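PDB 2BBR: viral CASP8 and FADD-like apoptosis regulator from Molluscum contagiosum virus subtype 1, which blocks death-receptor-induced apoptosis by interfering with caspase-8 recruitment and activation at the death-inducing signaling complex, and suppresses host NF-kappa-B activation. Local coordinates for residues Glu106-Leu115 / Met160-Leu169; Ala119-Leu130 / Leu141-Val149. All coordinates share one frame; numbering follows the deposited sequence.

Contact 1 of 2, residues Glu106-Leu115 / Met160-Leu169; sequences ELDSSELRAL and MLRTLRRLDL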
loop_
_atom_site.group_PDB
_atom_site.type_symbol
_atom_site.label_atom_id
_atom_site.label_comp_id
_atom_site.label_asym_id
_atom_site.label_seq_id
_atom_site.Cartn_x
_atom_site.Cartn_y
_atom_site.Cartn_z
ATOM N N GLU A 106 -11.604 2.373 1.237
ATOM C CA GLU A 106 -12.992 2.195 0.804
ATOM C C GLU A 106 -13.823 1.525 1.890
ATOM O O GLU A 106 -15.007 1.233 1.698
ATOM C CB GLU A 106 -13.052 1.342 -0.464
ATOM C CG GLU A 106 -12.419 1.990 -1.681
ATOM C CD GLU A 106 -13.141 3.251 -2.121
ATOM O OE1 GLU A 106 -12.615 3.954 -3.008
ATOM O OE2 GLU A 106 -14.236 3.539 -1.587
ATOM N N LEU A 107 -13.192 1.269 3.027
ATOM C CA LEU A 107 -13.867 0.633 4.150
ATOM C C LEU A 107 -14.111 1.642 5.262
ATOM O O LEU A 107 -13.283 2.521 5.502
ATOM C CB LEU A 107 -13.007 -0.509 4.696
ATOM C CG LEU A 107 -12.740 -1.694 3.766
ATOM C CD1 LEU A 107 -11.548 -2.488 4.277
ATOM C CD2 LEU A 107 -13.975 -2.568 3.673
ATOM N N ASP A 108 -15.253 1.528 5.931
ATOM C CA ASP A 108 -15.545 2.416 7.045
ATOM C C ASP A 108 -15.109 1.685 8.312
ATOM O O ASP A 108 -14.717 0.518 8.257
ATOM C CB ASP A 108 -17.037 2.781 7.096
ATOM C CG ASP A 108 -17.941 1.569 7.163
ATOM O OD1 ASP A 108 -17.749 0.728 8.061
ATOM O OD2 ASP A 108 -18.857 1.462 6.318
ATOM N N SER A 109 -15.161 2.366 9.450
ATOM C CA SER A 109 -14.730 1.764 10.708
ATOM C C SER A 109 -15.489 0.513 11.125
ATOM O O SER A 109 -14.904 -0.398 11.705
ATOM C CB SER A 109 -14.791 2.797 11.834
ATOM O OG SER A 109 -13.918 3.880 11.572
ATOM N N SER A 110 -16.787 0.466 10.845
ATOM C CA SER A 110 -17.592 -0.699 11.204
ATOM C C SER A 110 -17.179 -1.907 10.370
ATOM O O SER A 110 -17.087 -3.023 10.878
ATOM C CB SER A 110 -19.077 -0.410 10.985
ATOM O OG SER A 110 -19.866 -1.530 11.344
ATOM N N GLU A 111 -16.946 -1.675 9.081
ATOM C CA GLU A 111 -16.520 -2.742 8.181
ATOM C C GLU A 111 -15.143 -3.243 8.606
ATOM O O GLU A 111 -14.893 -4.445 8.648
ATOM C CB GLU A 111 -16.466 -2.230 6.736
ATOM C CG GLU A 111 -17.824 -1.855 6.166
ATOM C CD GLU A 111 -17.741 -1.255 4.773
ATOM O OE1 GLU A 111 -17.002 -0.264 4.595
ATOM O OE2 GLU A 111 -18.424 -1.768 3.862
ATOM N N LEU A 112 -14.251 -2.312 8.931
ATOM C CA LEU A 112 -12.909 -2.683 9.353
ATOM C C LEU A 112 -12.963 -3.509 10.636
ATOM O O LEU A 112 -12.241 -4.494 10.780
ATOM C CB LEU A 112 -12.054 -1.431 9.557
ATOM C CG LEU A 112 -10.625 -1.640 10.069
ATOM C CD1 LEU A 112 -9.851 -2.561 9.134
ATOM C CD2 LEU A 112 -9.936 -0.292 10.181
ATOM N N ARG A 113 -13.823 -3.108 11.569
ATOM C CA ARG A 113 -13.967 -3.845 12.818
ATOM C C ARG A 113 -14.436 -5.272 12.529
ATOM O O ARG A 113 -13.921 -6.230 13.096
ATOM C CB ARG A 113 -14.977 -3.151 13.734
ATOM C CG ARG A 113 -15.315 -3.933 14.996
ATOM C CD ARG A 113 -16.600 -3.408 15.612
ATOM N NE ARG A 113 -17.650 -3.307 14.603
ATOM C CZ ARG A 113 -18.119 -4.335 13.901
ATOM N NH1 ARG A 113 -17.640 -5.556 14.099
ATOM N NH2 ARG A 113 -19.055 -4.139 12.983
ATOM N N ALA A 114 -15.414 -5.409 11.636
ATOM C CA ALA A 114 -15.930 -6.727 11.287
ATOM C C ALA A 114 -14.819 -7.591 10.697
ATOM O O ALA A 114 -14.699 -8.769 11.020
ATOM C CB ALA A 114 -17.080 -6.600 10.293
ATOM N N LEU A 115 -13.996 -6.996 9.836
ATOM C CA LEU A 115 -12.904 -7.728 9.206
ATOM C C LEU A 115 -11.887 -8.198 10.237
ATOM O O LEU A 115 -11.396 -9.323 10.159
ATOM C CB LEU A 115 -12.220 -6.854 8.151
ATOM C CG LEU A 115 -13.068 -6.544 6.915
ATOM C CD1 LEU A 115 -12.347 -5.530 6.050
ATOM C CD2 LEU A 115 -13.343 -7.826 6.136
ATOM N N MET A 160 -13.052 -12.757 3.221
ATOM C CA MET A 160 -13.504 -11.922 4.323
ATOM C C MET A 160 -14.381 -10.789 3.798
ATOM O O MET A 160 -15.416 -10.469 4.384
ATOM C CB MET A 160 -12.297 -11.361 5.080
ATOM C CG MET A 160 -11.558 -12.407 5.905
ATOM S SD MET A 160 -9.886 -11.926 6.415
ATOM C CE MET A 160 -10.219 -10.390 7.288
ATOM N N LEU A 161 -13.971 -10.188 2.688
ATOM C CA LEU A 161 -14.738 -9.103 2.094
ATOM C C LEU A 161 -16.078 -9.613 1.560
ATOM O O LEU A 161 -17.088 -8.908 1.625
ATOM C CB LEU A 161 -13.920 -8.439 0.984
ATOM C CG LEU A 161 -12.696 -7.667 1.499
ATOM C CD1 LEU A 161 -11.723 -7.397 0.362
ATOM C CD2 LEU A 161 -13.156 -6.365 2.148
ATOM N N ARG A 162 -16.087 -10.838 1.040
ATOM C CA ARG A 162 -17.323 -11.420 0.528
ATOM C C ARG A 162 -18.301 -11.626 1.688
ATOM O O ARG A 162 -19.490 -11.339 1.569
ATOM C CB ARG A 162 -17.050 -12.760 -0.160
ATOM C CG ARG A 162 -18.276 -13.335 -0.856
ATOM C CD ARG A 162 -18.018 -14.703 -1.478
ATOM N NE ARG A 162 -16.953 -14.671 -2.477
ATOM C CZ ARG A 162 -15.729 -15.151 -2.285
ATOM N NH1 ARG A 162 -15.405 -15.707 -1.127
ATOM N NH2 ARG A 162 -14.826 -15.071 -3.253
ATOM N N THR A 163 -17.789 -12.109 2.817
ATOM C CA THR A 163 -18.616 -12.340 3.997
ATOM C C THR A 163 -19.241 -11.026 4.455
ATOM O O THR A 163 -20.379 -10.993 4.928
ATOM C CB THR A 163 -17.774 -12.921 5.148
ATOM O OG1 THR A 163 -17.196 -14.164 4.731
ATOM C CG2 THR A 163 -18.642 -13.151 6.382
ATOM N N LEU A 164 -18.480 -9.948 4.311
ATOM C CA LEU A 164 -18.918 -8.609 4.690
ATOM C C LEU A 164 -19.953 -8.085 3.693
ATOM O O LEU A 164 -20.590 -7.053 3.923
ATOM C CB LEU A 164 -17.705 -7.673 4.716
ATOM C CG LEU A 164 -17.906 -6.214 5.125
ATOM C CD1 LEU A 164 -18.369 -6.147 6.572
ATOM C CD2 LEU A 164 -16.596 -5.452 4.941
ATOM N N ARG A 165 -20.104 -8.815 2.592
ATOM C CA ARG A 165 -21.015 -8.479 1.503
ATOM C C ARG A 165 -20.485 -7.368 0.604
ATOM O O ARG A 165 -21.227 -6.798 -0.194
ATOM C CB ARG A 165 -22.414 -8.135 2.031
ATOM C CG ARG A 165 -23.164 -9.364 2.529
ATOM C CD ARG A 165 -24.643 -9.095 2.752
ATOM N NE ARG A 165 -24.985 -9.017 4.170
ATOM C CZ ARG A 165 -24.572 -8.057 4.992
ATOM N NH1 ARG A 165 -23.795 -7.080 4.543
ATOM N NH2 ARG A 165 -24.936 -8.075 6.266
ATOM N N ARG A 166 -19.194 -7.067 0.733
ATOM C CA ARG A 166 -18.567 -6.066 -0.120
ATOM C C ARG A 166 -17.999 -6.826 -1.315
ATOM O O ARG A 166 -16.781 -6.972 -1.478
ATOM C CB ARG A 166 -17.454 -5.314 0.620
ATOM C CG ARG A 166 -17.963 -4.281 1.625
ATOM C CD ARG A 166 -18.862 -3.248 0.951
ATOM N NE ARG A 166 -18.168 -2.474 -0.074
ATOM C CZ ARG A 166 -17.466 -1.371 0.161
ATOM N NH1 ARG A 166 -17.360 -0.903 1.398
ATOM N NH2 ARG A 166 -16.869 -0.737 -0.841
ATOM N N LEU A 167 -18.909 -7.327 -2.145
ATOM C CA LEU A 167 -18.534 -8.091 -3.323
ATOM C C LEU A 167 -17.707 -7.271 -4.306
ATOM O O LEU A 167 -16.961 -7.832 -5.111
ATOM C CB LEU A 167 -19.789 -8.649 -4.007
ATOM C CG LEU A 167 -20.433 -9.865 -3.329
ATOM C CD1 LEU A 167 -20.768 -9.560 -1.880
ATOM C CD2 LEU A 167 -21.683 -10.262 -4.093
ATOM N N ASP A 168 -17.831 -5.951 -4.242
ATOM C CA ASP A 168 -17.067 -5.077 -5.121
ATOM C C ASP A 168 -15.583 -5.142 -4.759
ATOM O O ASP A 168 -14.724 -5.255 -5.638
ATOM C CB ASP A 168 -17.586 -3.635 -5.018
ATOM C CG ASP A 168 -17.530 -3.081 -3.600
ATOM O OD1 ASP A 168 -17.938 -3.791 -2.655
ATOM O OD2 ASP A 168 -17.088 -1.923 -3.442
ATOM N N LEU A 169 -15.284 -5.083 -3.464
ATOM C CA LEU A 169 -13.903 -5.142 -3.000
ATOM C C LEU A 169 -13.369 -6.562 -3.169
ATOM O O LEU A 169 -12.208 -6.759 -3.525
ATOM C CB LEU A 169 -13.820 -4.696 -1.539
ATOM C CG LEU A 169 -14.309 -3.266 -1.289
ATOM C CD1 LEU A 169 -14.214 -2.945 0.194
ATOM C CD2 LEU A 169 -13.495 -2.276 -2.105
HETATM O O HOH W 1 -16.210 2.099 -0.709
#
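Arg-166 NH1 reaches across to Glu-111 and donates to OE2 at 2.8 Å, a nearly straight bond (161°) that meets this oxygen on the syn side, somewhat out of the carboxylate plane, and forms a salt bridge. The same NH1 also donates to the backbone Glu-106 O at 3.2 Å, so one nitrogen holds both the start of helix 109-122 and the loop before it. The Glu-111 carboxylate and Arg-166 guanidinium planes lie 21° apart. Within its own segment Arg-166 grips Asp-168 side-on, NE to OD1 at 2.9 Å and NH2 to OD2, each oxygen offering its syn lone pair. Glu-111, Arg-166 and Asp-168 form the charge triad of death effector domains; Arg-166, Asp-168 and Leu-169 supply the R, D and L of its RxDL motif. Leu-169 contributes too: its CD1 sits over the centre of one guanidinium face and, on the apolar side, meets Leu-107 CD2 at 3.5 Å. That Leu-107 methyl also touches the CD2 methyls of Leu-161 and Leu-164. Leu-164 stands with CG opposite its backbone N (chi1 -178°), which spreads its two methyls along helix 109-122: CD2 packs against Glu-111 CB at 3.7 Å, CD1 against Ala-114 CB. One turn on from Glu-111, Leu-115 CD2 rests on Met-160 CB at 3.8 Å, while the bent Met-160 chain carries CE to Leu-115 O. Phe-136 of helix 136-145 touches both Leu-107 and Leu-115.

Behind the triad, a capping box orients Glu-111: its OE1 takes Asp-108 N at 2.8 Å through the anti lone pair, and Asp-108 OD1 accepts Glu-111 N in return. A water donates to both Glu-106 O and Glu-106 OE2 and accepts from Arg-166 NH2.

Contact 2 of 2, residues Ala119-Leu130 / Leu141-Val149; sequences ACNLNPSLSTAL and LALENVGLV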
loop_
_atom_site.group_PDB
_atom_site.type_symbol
_atom_site.label_atom_id
_atom_site.label_comp_id
_atom_site.label_asym_id
_atom_site.label_seq_id
_atom_site.Cartn_x
_atom_site.Cartn_y
_atom_site.Cartn_z
ATOM N N ALA A 119 -10.901 -12.095 11.017
ATOM C CA ALA A 119 -9.521 -12.562 11.040
ATOM C C ALA A 119 -9.190 -13.304 12.329
ATOM O O ALA A 119 -8.580 -14.374 12.300
ATOM C CB ALA A 119 -8.567 -11.386 10.856
ATOM N N CYS A 120 -9.585 -12.729 13.460
ATOM C CA CYS A 120 -9.311 -13.347 14.749
ATOM C C CYS A 120 -10.087 -14.649 14.953
ATOM O O CYS A 120 -9.662 -15.513 15.716
ATOM C CB CYS A 120 -9.594 -12.354 15.882
ATOM S SG CYS A 120 -8.418 -10.964 15.914
ATOM N N ASN A 121 -11.221 -14.793 14.272
ATOM C CA ASN A 121 -12.003 -16.022 14.374
ATOM C C ASN A 121 -11.325 -17.101 13.536
ATOM O O ASN A 121 -11.324 -18.274 13.907
ATOM C CB ASN A 121 -13.440 -15.811 13.892
ATOM C CG ASN A 121 -14.315 -15.156 14.943
ATOM O OD1 ASN A 121 -14.163 -15.416 16.137
ATOM N ND2 ASN A 121 -15.247 -14.321 14.507
ATOM N N LEU A 122 -10.749 -16.699 12.406
ATOM C CA LEU A 122 -10.044 -17.636 11.537
ATOM C C LEU A 122 -8.771 -18.101 12.228
ATOM O O LEU A 122 -8.417 -19.278 12.178
ATOM C CB LEU A 122 -9.674 -16.974 10.207
ATOM C CG LEU A 122 -10.758 -16.830 9.143
ATOM C CD1 LEU A 122 -10.198 -16.078 7.942
ATOM C CD2 LEU A 122 -11.247 -18.211 8.728
ATOM N N ASN A 123 -8.085 -17.160 12.871
ATOM C CA ASN A 123 -6.843 -17.450 13.578
ATOM C C ASN A 123 -6.790 -16.601 14.846
ATOM O O ASN A 123 -6.380 -15.440 14.811
ATOM C CB ASN A 123 -5.638 -17.118 12.693
ATOM C CG ASN A 123 -4.323 -17.537 13.319
ATOM O OD1 ASN A 123 -4.173 -17.535 14.541
ATOM N ND2 ASN A 123 -3.352 -17.883 12.481
ATOM N N PRO A 124 -7.197 -17.175 15.989
ATOM C CA PRO A 124 -7.198 -16.466 17.273
ATOM C C PRO A 124 -5.852 -15.868 17.682
ATOM O O PRO A 124 -5.800 -14.954 18.506
ATOM C CB PRO A 124 -7.691 -17.531 18.253
ATOM C CG PRO A 124 -7.220 -18.806 17.630
ATOM C CD PRO A 124 -7.558 -18.591 16.177
ATOM N N SER A 125 -4.767 -16.377 17.106
ATOM C CA SER A 125 -3.432 -15.874 17.424
ATOM C C SER A 125 -3.269 -14.412 17.005
ATOM O O SER A 125 -2.424 -13.692 17.538
ATOM C CB SER A 125 -2.364 -16.718 16.723
ATOM O OG SER A 125 -2.467 -18.085 17.082
ATOM N N LEU A 126 -4.090 -13.980 16.054
ATOM C CA LEU A 126 -4.034 -12.614 15.543
ATOM C C LEU A 126 -4.547 -11.565 16.522
ATOM O O LEU A 126 -4.304 -10.373 16.344
ATOM C CB LEU A 126 -4.827 -12.519 14.239
ATOM C CG LEU A 126 -4.247 -13.305 13.063
ATOM C CD1 LEU A 126 -5.195 -13.237 11.883
ATOM C CD2 LEU A 126 -2.884 -12.741 12.697
ATOM N N SER A 127 -5.251 -12.003 17.558
ATOM C CA SER A 127 -5.796 -11.073 18.537
ATOM C C SER A 127 -4.725 -10.187 19.169
ATOM O O SER A 127 -4.979 -9.023 19.478
ATOM C CB SER A 127 -6.547 -11.836 19.630
ATOM O OG SER A 127 -5.676 -12.693 20.343
ATOM N N THR A 128 -3.528 -10.733 19.356
ATOM C CA THR A 128 -2.438 -9.973 19.965
ATOM C C THR A 128 -1.777 -8.997 18.997
ATOM O O THR A 128 -0.975 -8.156 19.406
ATOM C CB THR A 128 -1.348 -10.907 20.528
ATOM O OG1 THR A 128 -0.797 -11.699 19.467
ATOM C CG2 THR A 128 -1.929 -11.821 21.595
ATOM N N ALA A 129 -2.113 -9.105 17.715
ATOM C CA ALA A 129 -1.539 -8.227 16.704
ATOM C C ALA A 129 -2.557 -7.203 16.225
ATOM O O ALA A 129 -2.239 -6.329 15.418
ATOM C CB ALA A 129 -1.039 -9.051 15.522
ATOM N N LEU A 130 -3.782 -7.311 16.729
ATOM C CA LEU A 130 -4.851 -6.407 16.331
ATOM C C LEU A 130 -5.619 -5.836 17.515
ATOM O O LEU A 130 -5.780 -6.493 18.546
ATOM C CB LEU A 130 -5.832 -7.142 15.421
ATOM C CG LEU A 130 -5.269 -7.767 14.144
ATOM C CD1 LEU A 130 -6.325 -8.654 13.506
ATOM C CD2 LEU A 130 -4.825 -6.669 13.190
ATOM N N LEU A 141 -0.927 -6.613 7.187
ATOM C CA LEU A 141 0.381 -7.065 7.642
ATOM C C LEU A 141 0.253 -8.199 8.654
ATOM O O LEU A 141 1.045 -9.142 8.632
ATOM C CB LEU A 141 1.177 -5.901 8.241
ATOM C CG LEU A 141 1.633 -4.835 7.236
ATOM C CD1 LEU A 141 2.388 -3.739 7.974
ATOM C CD2 LEU A 141 2.521 -5.457 6.167
ATOM N N ALA A 142 -0.735 -8.114 9.539
ATOM C CA ALA A 142 -0.937 -9.166 10.531
ATOM C C ALA A 142 -1.242 -10.494 9.834
ATOM O O ALA A 142 -0.726 -11.544 10.225
ATOM C CB ALA A 142 -2.067 -8.788 11.477
ATOM N N LEU A 143 -2.083 -10.448 8.806
ATOM C CA LEU A 143 -2.419 -11.654 8.056
ATOM C C LEU A 143 -1.187 -12.174 7.318
ATOM O O LEU A 143 -0.960 -13.382 7.254
ATOM C CB LEU A 143 -3.543 -11.364 7.056
ATOM C CG LEU A 143 -4.926 -11.089 7.658
ATOM C CD1 LEU A 143 -5.829 -10.468 6.604
ATOM C CD2 LEU A 143 -5.531 -12.371 8.206
ATOM N N GLU A 144 -0.391 -11.263 6.765
ATOM C CA GLU A 144 0.826 -11.646 6.056
ATOM C C GLU A 144 1.806 -12.325 7.000
ATOM O O GLU A 144 2.441 -13.319 6.653
ATOM C CB GLU A 144 1.545 -10.416 5.499
ATOM C CG GLU A 144 1.055 -9.871 4.183
ATOM C CD GLU A 144 1.916 -8.711 3.711
ATOM O OE1 GLU A 144 3.160 -8.803 3.834
ATOM O OE2 GLU A 144 1.350 -7.717 3.218
ATOM N N ASN A 145 1.932 -11.768 8.198
ATOM C CA ASN A 145 2.888 -12.280 9.161
ATOM C C ASN A 145 2.653 -13.695 9.658
ATOM O O ASN A 145 3.587 -14.330 10.154
ATOM C CB ASN A 145 3.033 -11.293 10.326
ATOM C CG ASN A 145 3.695 -9.994 9.896
ATOM O OD1 ASN A 145 4.366 -9.948 8.864
ATOM N ND2 ASN A 145 3.523 -8.939 10.688
ATOM N N VAL A 146 1.428 -14.196 9.521
ATOM C CA VAL A 146 1.136 -15.570 9.922
ATOM C C VAL A 146 0.925 -16.448 8.686
ATOM O O VAL A 146 0.550 -17.616 8.799
ATOM C CB VAL A 146 -0.106 -15.667 10.845
ATOM C CG1 VAL A 146 0.141 -14.889 12.128
ATOM C CG2 VAL A 146 -1.342 -15.158 10.131
ATOM N N GLY A 147 1.166 -15.879 7.508
ATOM C CA GLY A 147 1.040 -16.634 6.273
ATOM C C GLY A 147 -0.337 -16.799 5.662
ATOM O O GLY A 147 -0.509 -17.633 4.770
ATOM N N LEU A 148 -1.319 -16.026 6.114
ATOM C CA LEU A 148 -2.664 -16.144 5.554
ATOM C C LEU A 148 -2.816 -15.449 4.203
ATOM O O LEU A 148 -3.662 -15.842 3.392
ATOM C CB LEU A 148 -3.707 -15.627 6.545
ATOM C CG LEU A 148 -4.042 -16.642 7.646
ATOM C CD1 LEU A 148 -4.881 -15.989 8.728
ATOM C CD2 LEU A 148 -4.781 -17.830 7.042
ATOM N N VAL A 149 -2.017 -14.412 3.969
ATOM C CA VAL A 149 -2.030 -13.704 2.693
ATOM C C VAL A 149 -0.598 -13.349 2.318
ATOM O O VAL A 149 0.295 -13.328 3.167
ATOM C CB VAL A 149 -2.860 -12.390 2.728
ATOM C CG1 VAL A 149 -4.288 -12.678 3.142
ATOM C CG2 VAL A 149 -2.218 -11.389 3.656
#
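Asn-123, which packs against Val-146 and Leu-148 of the other segment, forms an Asx turn where the chain leaves helix 109-122: Asn-123 OD1 accepts from Ser-125 N at 2.9 Å. The short 3-10 turn that follows carries Leu-126 to the opposing segment, and Pro-124 O within it takes both the N and the OG of Ser-127. In the six-helix bundle of the death fold, this turn and the loop after it join helix 109-122 to helix 136-145, in the region where related domains carry their third helix. Leu-126 makes the most contacts, four of the nine residue pairs. Leu-126 CD1 meets Leu-143 CD2 at 3.8 Å, the two side chains crossing at about a right angle, and also reaches Leu-148 CD1; Leu-126 CD2 lies 3.5 Å from Ala-142 O and 3.8 Å from Val-146 CG1. Small residues bring the backbones close further along, where Ala-142 CB receives Leu-130 CD2 at 3.9 Å and, beside it, the methyl of Ala-129. At the other end Ala-119 CB touches Leu-143 CD2, and Met-160 and Leu-157 of helix 155-163 adjoin these two side chains in turn.

The opposing helix stops in a Schellman motif. Gly-147, with positive phi, is its C-prime residue, and the chain turns so that Leu-148 comes back to pack beside Leu-126. With CG of Asn-123 anti to the backbone N (chi1 -174°), Asn-123 ND2 is brought against Val-146 CG2, 4.1 Å away.

Both contacts draw on helix 109-122: contact 1 takes its beginning, contact 2 its end, and their centres lie about 16 Å apart. They meet where Met-160 CE of contact 1 comes within 4.1 Å of Ala-119 CB of contact 2. Leu-139 of helix 136-145 touches both Leu-115 and Ala-119, a second packing link between them. Along the chain, contact 2 is nested inside the loop that contact 1 closes, and all four segments belong to the second death effector domain. Their characters differ: contact 1 combines a charge network with leucine packing, contact 2 is held across the segments mainly by aliphatic packing. The azide pocket of Leu-88, Arg-95 and Lys-98 draws on neither.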